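PDB 3LQW: deoxyuridine 5'-triphosphate nucleotidohydrolase from Entamoeba histolytica, which probably hydrolyses dUTP to dUMP and diphosphate in a magnesium-dependent reaction, supplying the precursor of thymidine nucleotides and keeping uracil out of DNA. Local coordinates for residues Y92-G97 against E119-R124; I101-R106 against I137-I142; P38-G41 against G47-L50; T54-I57 against R63-V66. One frame throughout, in Å; residues are numbered along the deposited sequence. Where two conformers were deposited one is given.

Contact 1 (Y92-G97 against E119-R124). With EDO (1,2-ethanediol), chain B.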
# COMPACT_ATOMS: atom_id res chain seq x y z
N TYR A 92 12.61 12.84 5.65
CA TYR A 92 12.94 12.23 6.91
C TYR A 92 13.02 10.71 6.90
O TYR A 92 13.30 10.12 7.93
CB TYR A 92 11.98 12.70 8.01
CG TYR A 92 11.86 14.20 8.14
CD1 TYR A 92 12.89 14.95 8.61
CD2 TYR A 92 10.68 14.85 7.82
CE1 TYR A 92 12.76 16.33 8.75
CE2 TYR A 92 10.54 16.22 7.92
CZ TYR A 92 11.60 16.96 8.37
OH TYR A 92 11.49 18.33 8.50
N GLY A 93 12.71 10.08 5.78
CA GLY A 93 12.75 8.61 5.71
C GLY A 93 11.65 7.91 6.46
O GLY A 93 11.81 6.75 6.83
N ILE A 94 10.52 8.59 6.67
CA ILE A 94 9.37 7.99 7.33
C ILE A 94 8.54 7.15 6.37
O ILE A 94 8.24 7.60 5.26
CB ILE A 94 8.48 9.05 8.00
CG1 ILE A 94 9.28 9.86 9.00
CG2 ILE A 94 7.20 8.45 8.57
CD1 ILE A 94 9.82 9.08 10.18
N ASP A 95 8.19 5.95 6.78
CA ASP A 95 7.23 5.14 6.06
C ASP A 95 6.14 4.77 7.05
O ASP A 95 6.32 4.85 8.27
CB ASP A 95 7.92 3.92 5.47
CG ASP A 95 7.11 3.22 4.42
OD1 ASP A 95 6.16 3.80 3.83
OD2 ASP A 95 7.48 2.06 4.09
N VAL A 96 5.01 4.34 6.51
CA VAL A 96 3.85 3.97 7.31
C VAL A 96 3.44 2.62 6.96
O VAL A 96 3.29 2.35 5.74
CB VAL A 96 2.65 4.97 7.08
CG1 VAL A 96 1.43 4.54 7.87
CG2 VAL A 96 3.12 6.41 7.41
N GLY A 97 3.12 1.73 7.88
CA GLY A 97 2.48 0.48 7.35
C GLY A 97 1.19 0.67 6.53
O GLY A 97 0.32 1.40 7.04
N GLU A 119 18.55 9.52 11.73
CA GLU A 119 18.25 10.64 12.62
C GLU A 119 17.00 10.44 13.43
O GLU A 119 16.03 9.88 12.93
CB GLU A 119 18.11 11.93 11.84
CG GLU A 119 19.42 12.45 11.30
CD GLU A 119 19.99 11.58 10.23
OE1 GLU A 119 19.33 11.40 9.20
OE2 GLU A 119 21.14 11.08 10.39
N ILE A 120 16.97 10.94 14.65
CA ILE A 120 15.75 11.00 15.45
C ILE A 120 14.70 11.81 14.71
O ILE A 120 15.01 12.88 14.16
CB ILE A 120 16.02 11.62 16.84
CG1 ILE A 120 16.96 10.76 17.65
CG2 ILE A 120 14.74 11.93 17.59
CD1 ILE A 120 17.59 11.49 18.86
N PHE A 121 13.46 11.33 14.69
CA PHE A 121 12.34 12.05 14.14
C PHE A 121 11.49 12.61 15.29
O PHE A 121 11.03 11.85 16.14
CB PHE A 121 11.46 11.13 13.28
CG PHE A 121 10.28 11.86 12.68
CD1 PHE A 121 10.46 12.70 11.59
CD2 PHE A 121 9.02 11.73 13.22
CE1 PHE A 121 9.40 13.37 11.02
CE2 PHE A 121 7.95 12.42 12.68
CZ PHE A 121 8.15 13.23 11.56
N ASN A 122 11.28 13.92 15.27
CA ASN A 122 10.45 14.59 16.28
C ASN A 122 9.10 14.96 15.70
O ASN A 122 8.98 15.78 14.77
CB ASN A 122 11.17 15.84 16.77
CG ASN A 122 12.49 15.55 17.51
OD1 ASN A 122 13.55 15.97 17.06
ND2 ASN A 122 12.42 14.82 18.60
N GLY A 123 8.08 14.30 16.21
CA GLY A 123 6.71 14.59 15.83
C GLY A 123 6.01 15.44 16.87
O GLY A 123 6.22 15.26 18.08
N ARG A 124 5.17 16.34 16.38
CA ARG A 124 4.45 17.26 17.28
C ARG A 124 2.95 17.05 17.20
O ARG A 124 2.41 16.75 16.14
CB ARG A 124 4.75 18.72 16.93
C1 EDO B . 20.27 9.51 6.27
O1 EDO B . 20.11 9.44 7.67
C2 EDO B . 20.47 8.09 5.77
O2 EDO B . 19.37 7.27 6.17
O HOH W 1 14.30 11.30 10.30

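Contact 2 (I101-R106 against I137-I142)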
# COMPACT_ATOMS: atom_id res chain seq x y z
N ILE A 101 -8.08 -0.12 7.68
CA ILE A 101 -9.15 0.27 8.58
C ILE A 101 -10.43 -0.27 7.95
O ILE A 101 -10.91 0.23 6.92
CB ILE A 101 -9.23 1.81 8.79
CG1 ILE A 101 -7.89 2.37 9.29
CG2 ILE A 101 -10.38 2.16 9.76
CD1 ILE A 101 -7.37 1.75 10.63
N ASP A 102 -10.98 -1.31 8.58
CA ASP A 102 -12.16 -1.95 8.09
C ASP A 102 -13.40 -1.07 8.30
O ASP A 102 -13.47 -0.29 9.24
CB ASP A 102 -12.29 -3.29 8.85
CG ASP A 102 -11.01 -4.21 8.72
OD1 ASP A 102 -10.60 -4.49 7.59
OD2 ASP A 102 -10.42 -4.64 9.75
N GLU A 103 -14.39 -1.24 7.44
CA GLU A 103 -15.67 -0.55 7.54
C GLU A 103 -16.41 -0.81 8.89
O GLU A 103 -17.23 0.02 9.32
CB GLU A 103 -16.48 -0.97 6.31
CG GLU A 103 -17.87 -0.72 6.32
CD GLU A 103 -18.66 -1.43 5.22
OE1 GLU A 103 -18.18 -2.00 4.18
OE2 GLU A 103 -19.86 -1.33 5.39
N ASP A 104 -16.11 -1.94 9.53
CA ASP A 104 -16.69 -2.31 10.83
C ASP A 104 -15.83 -1.92 12.02
O ASP A 104 -16.22 -2.14 13.16
CB ASP A 104 -17.12 -3.83 10.87
CG ASP A 104 -16.00 -4.85 10.45
OD1 ASP A 104 -14.83 -4.49 10.29
OD2 ASP A 104 -16.34 -6.07 10.29
N TYR A 105 -14.66 -1.32 11.80
CA TYR A 105 -13.76 -0.99 12.89
C TYR A 105 -14.17 0.30 13.58
O TYR A 105 -14.39 1.32 12.92
CB TYR A 105 -12.33 -0.89 12.38
CG TYR A 105 -11.31 -0.58 13.47
CD1 TYR A 105 -11.03 -1.50 14.49
CD2 TYR A 105 -10.65 0.63 13.49
CE1 TYR A 105 -10.09 -1.17 15.50
CE2 TYR A 105 -9.72 0.95 14.44
CZ TYR A 105 -9.46 0.08 15.45
OH TYR A 105 -8.52 0.46 16.39
N ARG A 106 -14.25 0.26 14.91
CA ARG A 106 -14.71 1.40 15.70
C ARG A 106 -13.71 1.85 16.76
O ARG A 106 -14.00 2.71 17.58
CB ARG A 106 -16.07 1.10 16.36
CG ARG A 106 -17.19 0.83 15.36
CD ARG A 106 -17.64 2.10 14.63
NE ARG A 106 -18.63 1.74 13.62
CZ ARG A 106 -18.38 1.36 12.37
NH1 ARG A 106 -17.15 1.40 11.87
NH2 ARG A 106 -19.38 0.96 11.58
N ILE A 137 -13.48 -1.71 -2.61
CA ILE A 137 -13.08 -3.10 -2.53
C ILE A 137 -14.26 -4.04 -2.79
O ILE A 137 -15.43 -3.63 -2.77
CB ILE A 137 -12.42 -3.45 -1.18
CG1 ILE A 137 -13.31 -3.09 0.01
CG2 ILE A 137 -11.06 -2.76 -1.06
CD1 ILE A 137 -12.90 -3.78 1.31
N SER A 138 -13.91 -5.30 -3.02
CA SER A 138 -14.86 -6.39 -3.14
C SER A 138 -14.90 -7.22 -1.89
O SER A 138 -13.85 -7.60 -1.35
CB SER A 138 -14.43 -7.29 -4.29
OG SER A 138 -15.23 -8.47 -4.38
N TYR A 139 -16.11 -7.52 -1.42
CA TYR A 139 -16.32 -8.50 -0.34
C TYR A 139 -16.62 -9.89 -0.91
O TYR A 139 -17.37 -10.67 -0.32
CB TYR A 139 -17.42 -8.08 0.62
CG TYR A 139 -17.07 -6.87 1.43
CD1 TYR A 139 -15.93 -6.84 2.23
CD2 TYR A 139 -17.94 -5.78 1.49
CE1 TYR A 139 -15.64 -5.75 3.01
CE2 TYR A 139 -17.66 -4.69 2.26
CZ TYR A 139 -16.51 -4.67 3.01
OH TYR A 139 -16.20 -3.58 3.79
N CYS A 140 -15.99 -10.24 -2.03
CA CYS A 140 -16.20 -11.52 -2.68
C CYS A 140 -16.09 -12.65 -1.69
O CYS A 140 -15.26 -12.67 -0.78
CB CYS A 140 -15.18 -11.69 -3.82
SG CYS A 140 -13.48 -11.46 -3.36
N ARG A 141 -16.91 -13.66 -1.91
CA ARG A 141 -16.77 -14.89 -1.15
C ARG A 141 -15.52 -15.63 -1.66
O ARG A 141 -14.98 -15.30 -2.70
CB ARG A 141 -18.03 -15.77 -1.23
CG ARG A 141 -18.35 -16.20 -2.56
CD ARG A 141 -19.82 -16.78 -2.54
NE ARG A 141 -20.11 -17.55 -3.75
CZ ARG A 141 -20.49 -17.00 -4.88
NH1 ARG A 141 -20.65 -15.69 -4.91
NH2 ARG A 141 -20.69 -17.72 -5.96
N ILE A 142 -15.04 -16.55 -0.85
CA ILE A 142 -13.85 -17.33 -1.09
C ILE A 142 -14.23 -18.79 -1.29
O ILE A 142 -14.92 -19.38 -0.44
CB ILE A 142 -12.88 -17.19 0.11
CG1 ILE A 142 -12.55 -15.72 0.37
CG2 ILE A 142 -11.63 -17.99 -0.12
CD1 ILE A 142 -12.00 -15.49 1.72
O HOH W 2 -13.91 -2.56 5.01

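Contact 3 (P38-G41 against G47-L50)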
# COMPACT_ATOMS: atom_id res chain seq x y z
N PRO A 38 -9.85 14.59 10.54
CA PRO A 38 -9.12 14.46 9.29
C PRO A 38 -9.71 15.30 8.18
O PRO A 38 -10.95 15.46 8.10
CB PRO A 38 -9.20 12.96 8.99
CG PRO A 38 -9.20 12.36 10.37
CD PRO A 38 -10.10 13.28 11.17
N THR A 39 -8.84 15.81 7.32
CA THR A 39 -9.23 16.77 6.28
C THR A 39 -8.80 16.34 4.89
O THR A 39 -7.71 15.82 4.69
CB THR A 39 -8.57 18.16 6.54
OG1 THR A 39 -7.14 18.00 6.69
CG2 THR A 39 -9.10 18.78 7.80
N ARG A 40 -9.63 16.61 3.89
CA ARG A 40 -9.23 16.40 2.52
C ARG A 40 -8.54 17.70 2.00
O ARG A 40 -9.12 18.77 2.13
CB ARG A 40 -10.45 15.99 1.70
CG ARG A 40 -10.13 15.02 0.59
CD ARG A 40 -11.35 14.68 -0.22
NE ARG A 40 -12.18 13.58 0.30
CZ ARG A 40 -11.87 12.28 0.21
NH1 ARG A 40 -10.72 11.91 -0.34
NH2 ARG A 40 -12.71 11.36 0.65
N GLY A 41 -7.32 17.58 1.47
CA GLY A 41 -6.42 18.72 1.22
C GLY A 41 -6.60 19.49 -0.07
O GLY A 41 -6.25 20.68 -0.15
N GLY A 47 -6.33 11.36 -0.68
CA GLY A 47 -6.11 11.08 0.72
C GLY A 47 -6.62 12.16 1.63
O GLY A 47 -6.75 13.33 1.29
N ILE A 48 -6.98 11.71 2.79
CA ILE A 48 -7.48 12.55 3.86
C ILE A 48 -6.37 12.60 4.92
O ILE A 48 -5.90 11.57 5.41
CB ILE A 48 -8.73 11.88 4.45
CG1 ILE A 48 -9.82 11.65 3.39
CG2 ILE A 48 -9.23 12.67 5.63
CD1 ILE A 48 -10.95 10.75 3.83
N ASP A 49 -5.96 13.79 5.28
CA ASP A 49 -4.84 13.95 6.19
C ASP A 49 -5.22 13.52 7.60
O ASP A 49 -6.27 13.91 8.10
CB ASP A 49 -4.33 15.40 6.17
CG ASP A 49 -3.69 15.76 4.80
OD1 ASP A 49 -2.92 14.93 4.30
OD2 ASP A 49 -3.98 16.82 4.28
N LEU A 50 -4.35 12.71 8.22
CA LEU A 50 -4.45 12.26 9.60
C LEU A 50 -3.46 13.05 10.45
O LEU A 50 -2.30 13.23 10.06
CB LEU A 50 -4.14 10.77 9.73
CG LEU A 50 -5.09 9.83 9.01
CD1 LEU A 50 -4.55 8.40 9.05
CD2 LEU A 50 -6.50 9.92 9.54
O HOH W 3 -5.80 18.50 4.55
O HOH W 4 -5.43 15.54 1.77

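Contact 4 (T54-I57 against R63-V66)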
# COMPACT_ATOMS: atom_id res chain seq x y z
N THR A 54 -0.51 13.67 19.71
CA THR A 54 0.55 13.74 20.72
C THR A 54 1.89 14.15 20.10
O THR A 54 2.14 14.02 18.91
CB THR A 54 0.75 12.40 21.45
OG1 THR A 54 1.44 11.47 20.59
CG2 THR A 54 -0.56 11.76 21.94
N ASN A 55 2.77 14.68 20.93
CA ASN A 55 4.18 14.77 20.62
C ASN A 55 4.77 13.36 20.71
O ASN A 55 4.33 12.54 21.49
CB ASN A 55 4.91 15.67 21.62
CG ASN A 55 4.40 17.08 21.62
OD1 ASN A 55 4.08 17.64 20.60
ND2 ASN A 55 4.43 17.70 22.79
N PHE A 56 5.78 13.08 19.90
CA PHE A 56 6.42 11.77 19.93
C PHE A 56 7.81 11.88 19.32
O PHE A 56 8.10 12.83 18.60
CB PHE A 56 5.58 10.69 19.20
CG PHE A 56 5.36 10.96 17.75
CD1 PHE A 56 4.30 11.73 17.32
CD2 PHE A 56 6.23 10.42 16.79
CE1 PHE A 56 4.09 12.00 15.99
CE2 PHE A 56 6.04 10.69 15.48
CZ PHE A 56 4.98 11.44 15.06
N ILE A 57 8.64 10.90 19.66
CA ILE A 57 10.00 10.81 19.15
C ILE A 57 10.21 9.40 18.62
O ILE A 57 9.83 8.42 19.25
CB ILE A 57 11.05 11.15 20.26
CG1 ILE A 57 10.83 12.58 20.75
CG2 ILE A 57 12.45 11.02 19.77
CD1 ILE A 57 11.66 12.99 22.02
N ARG A 63 10.45 2.44 15.31
CA ARG A 63 9.07 2.68 14.89
C ARG A 63 8.29 3.22 16.07
O ARG A 63 8.72 3.06 17.23
CB ARG A 63 8.40 1.39 14.40
CG ARG A 63 8.12 0.36 15.45
CD ARG A 63 7.78 -0.99 14.84
NE ARG A 63 7.38 -1.96 15.87
CZ ARG A 63 8.21 -2.63 16.65
NH1 ARG A 63 9.50 -2.54 16.49
NH2 ARG A 63 7.71 -3.44 17.58
N PHE A 64 7.12 3.79 15.83
CA PHE A 64 6.29 4.34 16.88
C PHE A 64 4.83 4.31 16.43
O PHE A 64 4.53 4.63 15.29
CB PHE A 64 6.69 5.79 17.20
CG PHE A 64 6.03 6.36 18.44
CD1 PHE A 64 4.84 7.07 18.37
CD2 PHE A 64 6.58 6.16 19.67
CE1 PHE A 64 4.20 7.56 19.53
CE2 PHE A 64 5.95 6.69 20.82
CZ PHE A 64 4.78 7.35 20.71
N LEU A 65 3.95 3.91 17.34
CA LEU A 65 2.52 3.87 17.09
C LEU A 65 1.89 5.21 17.51
O LEU A 65 1.82 5.53 18.70
CB LEU A 65 1.89 2.74 17.91
CG LEU A 65 0.39 2.55 17.66
CD1 LEU A 65 0.10 2.04 16.27
CD2 LEU A 65 -0.27 1.64 18.72
N VAL A 66 1.50 5.99 16.52
CA VAL A 66 0.98 7.35 16.73
C VAL A 66 -0.56 7.36 16.82
O VAL A 66 -1.24 6.85 15.95
CB VAL A 66 1.44 8.33 15.61
CG1 VAL A 66 1.01 9.80 15.98
CG2 VAL A 66 2.95 8.25 15.39

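Contact 1 (Y92-G97 against E119-R124)
Phe121 has CG trans to its backbone N (chi1 -180°), which swings the ring toward 92-97, while CG1 of Ile94, turned beside its own N (chi1 -58°), carries CD1 out to meet it. The methyl comes down over one face of the Phe121 ring and makes a CH-pi contact, with Ile94 CD1 4.0 Å from the ring centroid. It sits off-centre, nearest the root of the ring, where Ile94 CD1 lies 3.8 Å from Phe121 CG. Tyr92 meets the same ring at its edge. The edge of Phe121 is directed at the face of Tyr92 in an offset edge-to-face (T-shaped) pair, the two planes inclined at 65° and the ring centroids of Tyr92 and Phe121 5.5 Å apart. The closest atoms are Phe121 CE1 and Tyr92 CD2, at 3.8 Å. Phe121 is thus held on a face by an aliphatic branch and on an edge by a second aromatic.

A polar bridge runs beside this packing: water 1 donates to Tyr92 O at 2.8 Å and, only weakly, to Glu119 O. Farther out, an ethanediol molecule, probably left from the crystallisation medium, donates from O1 to Glu119 OE1 at 2.6 Å and is also hydrogen-bonded to Asn118 N. Gly93, with positive phi, leads out of helix 86-92 into strand 94-96, where Asp95 packs against Asp95 of both neighbouring subunits. The contact therefore lays the small two-stranded sheet 56-58/121-123 against the helix-to-strand junction of the all-beta, jelly-roll-like subunit typical of trimeric dUTPases.

Contact 2 (I101-R106 against I137-I142)
One direct hydrogen bond joins 101-106 to 137-142: the Tyr139 hydroxyl donates to Glu103 OE1, with OH and OE1 2.6 Å apart. OE1 lies near the plane of the Tyr139 ring, at its edge, and receives the phenol on its anti side, 28° out of the carboxylate plane. Glu103 reaches this point with an extended chain, its CG turned away from its own backbone N (chi1 165°). The carboxylate has further partners, since OE1 is also bonded to Gln77 N and OE2 to His76 ND1; several bonds therefore fix its rotation.

A water-mediated link reinforces the direct one. Water 2 donates to Tyr139 OH at 2.8 Å and accepts from Glu103 N at the same distance, also lying near the plane of the phenol ring, so the hydroxyl is tied to both the side chain and the backbone of Glu103.

Bonds within 101-106 shape the acceptor end. Tyr105 N bonds to Asp102 O at 3.0 Å, closing a type I turn with Glu103 at its first corner. Arg106 then grips Glu103 O end-on, NH1 at 2.9 Å and NH2 at 3.3 Å, with the oxygen in the guanidinium plane.

The turn belongs to the conserved VIDxxYRG motif, which in other dUTPases forms part of the uracil-binding hairpin. It lies between strands 100-101 and 108-115, whereas Tyr139 follows strand 128-136 just before strand 141-144 runs off to form a parallel beta ladder with a strand of a neighbouring subunit, whose Ala45 packs on Tyr139.

Contact 3 (P38-G41 against G47-L50)
The guanidinium of Arg40 lies flat over the side chain of Ile48, with Ile48 CG1 beneath the centre of the group, 3.7 Å from its plane. Ile48 CD1 extends along the same face and comes within 3.7 Å of Arg40 NH2. A bend at chi3 (-86°) brings the planar head back over the isoleucine, and its two terminal nitrogens are bonded elsewhere: NH1 to Ala45 O, NH2 to Cys140 O of a neighbouring subunit.

Ile48 spreads its two branches to different partners. While CG1 faces the arginine, CG2 presses against Pro38, with Ile48 CG2 only 3.4 Å from Pro38 CB, tighter than usual carbon packing. The proline ring also reaches Leu50, its CG 3.7 Å from CD2 of that leucine.

These residues form the beta hairpin of strands 39-40 and 47-51 at one margin of a larger antiparallel sheet, and the second strand carries the GIDL sequence of conserved dUTPase motif 1. Thr39 and Asp49 are its hydrogen-bonded antiparallel pair: Asp49 N donates to Thr39 O at 2.7 Å (158° at the hydrogen), and the return bond from Thr39 N to Asp49 O is longer, at 3.3 Å.

On the face of the sheet turned from Ile48, the Thr39 and Asp49 side chains stand near each other without direct bonding. Thr39 OG1 is held by Tyr51 OH and by water 3, which in turn donates to Asp49 OD2. Toward the loop end of the hairpin, water 4 accepts from Gly41 N at 2.8 Å and donates to Gly47 O at 2.6 Å.

Contact 4 (T54-I57 against R63-V66)
The ring of Phe56 is overlain by Val66, whose CG2 methyl sits almost squarely above its middle, 3.8 Å from the ring centroid and 11° off the normal. This CH-pi contact links the two-stranded sheet 56-58/121-123 to strand 63-73 in the all-beta, jelly-roll-like fold of the trimeric dUTPases. The other methyl, CG1, takes the rim of the same ring, with Val66 CG1 3.8 Å from Phe56 CE1.

Phe64 packs on the root of Phe56 more than on its ring. Phe56 CB stands over one face of the Phe64 ring, displaced toward the rim, and approaches CE1 to 3.4 Å, a close fit. The torsion behind this places CG of Phe56 between its backbone N and carbonyl carbon (chi1 62°), turning the ring toward Val66 and leaving CB to face Phe64. Although the two ring planes are only 10° apart, the rings have slid past each other, with the centroids of Phe56 and Phe64 5.4 Å apart and little overlap.

Phe64 and Val66, alternate residues of one strand, both point toward 54-57, while Arg63, just before them, and Leu65, between them, reach a neighbouring subunit, Arg63 bonding to Leu90 O of that chain and Leu65 packing on the same Leu90. Phe56 is walled in further by Leu113 and Phe121. At the start of 54-57, Thr54 OG1 donates to Asn55 O at 3.2 Å from well above the carbonyl plane. At the other end, the carbonyl oxygen of Ile57 approaches the Phe64 ring obliquely and stops 4.0 Å from CD2 of Phe64.

Contacts 1 and 4 are neighbours, their centres about 9 Å apart, and share the small sheet 56-58/121-123: Gly123 N lies 2.8 Å from Phe56 O, a probable hydrogen bond, and Phe56 packs on Phe121, so one hydrophobic cluster spans both. Contact 2 is remote, its centre about 29 Å from that of contact 1, on the far side of the chain's centre. Contacts 2 and 3 stay about 7 Å apart at their nearest atoms within a chain, yet meet between subunits, where Arg40 of one bonds to Cys140 O of another. They also carry conserved dUTPase motifs, which in relatives contribute to active sites built at subunit interfaces.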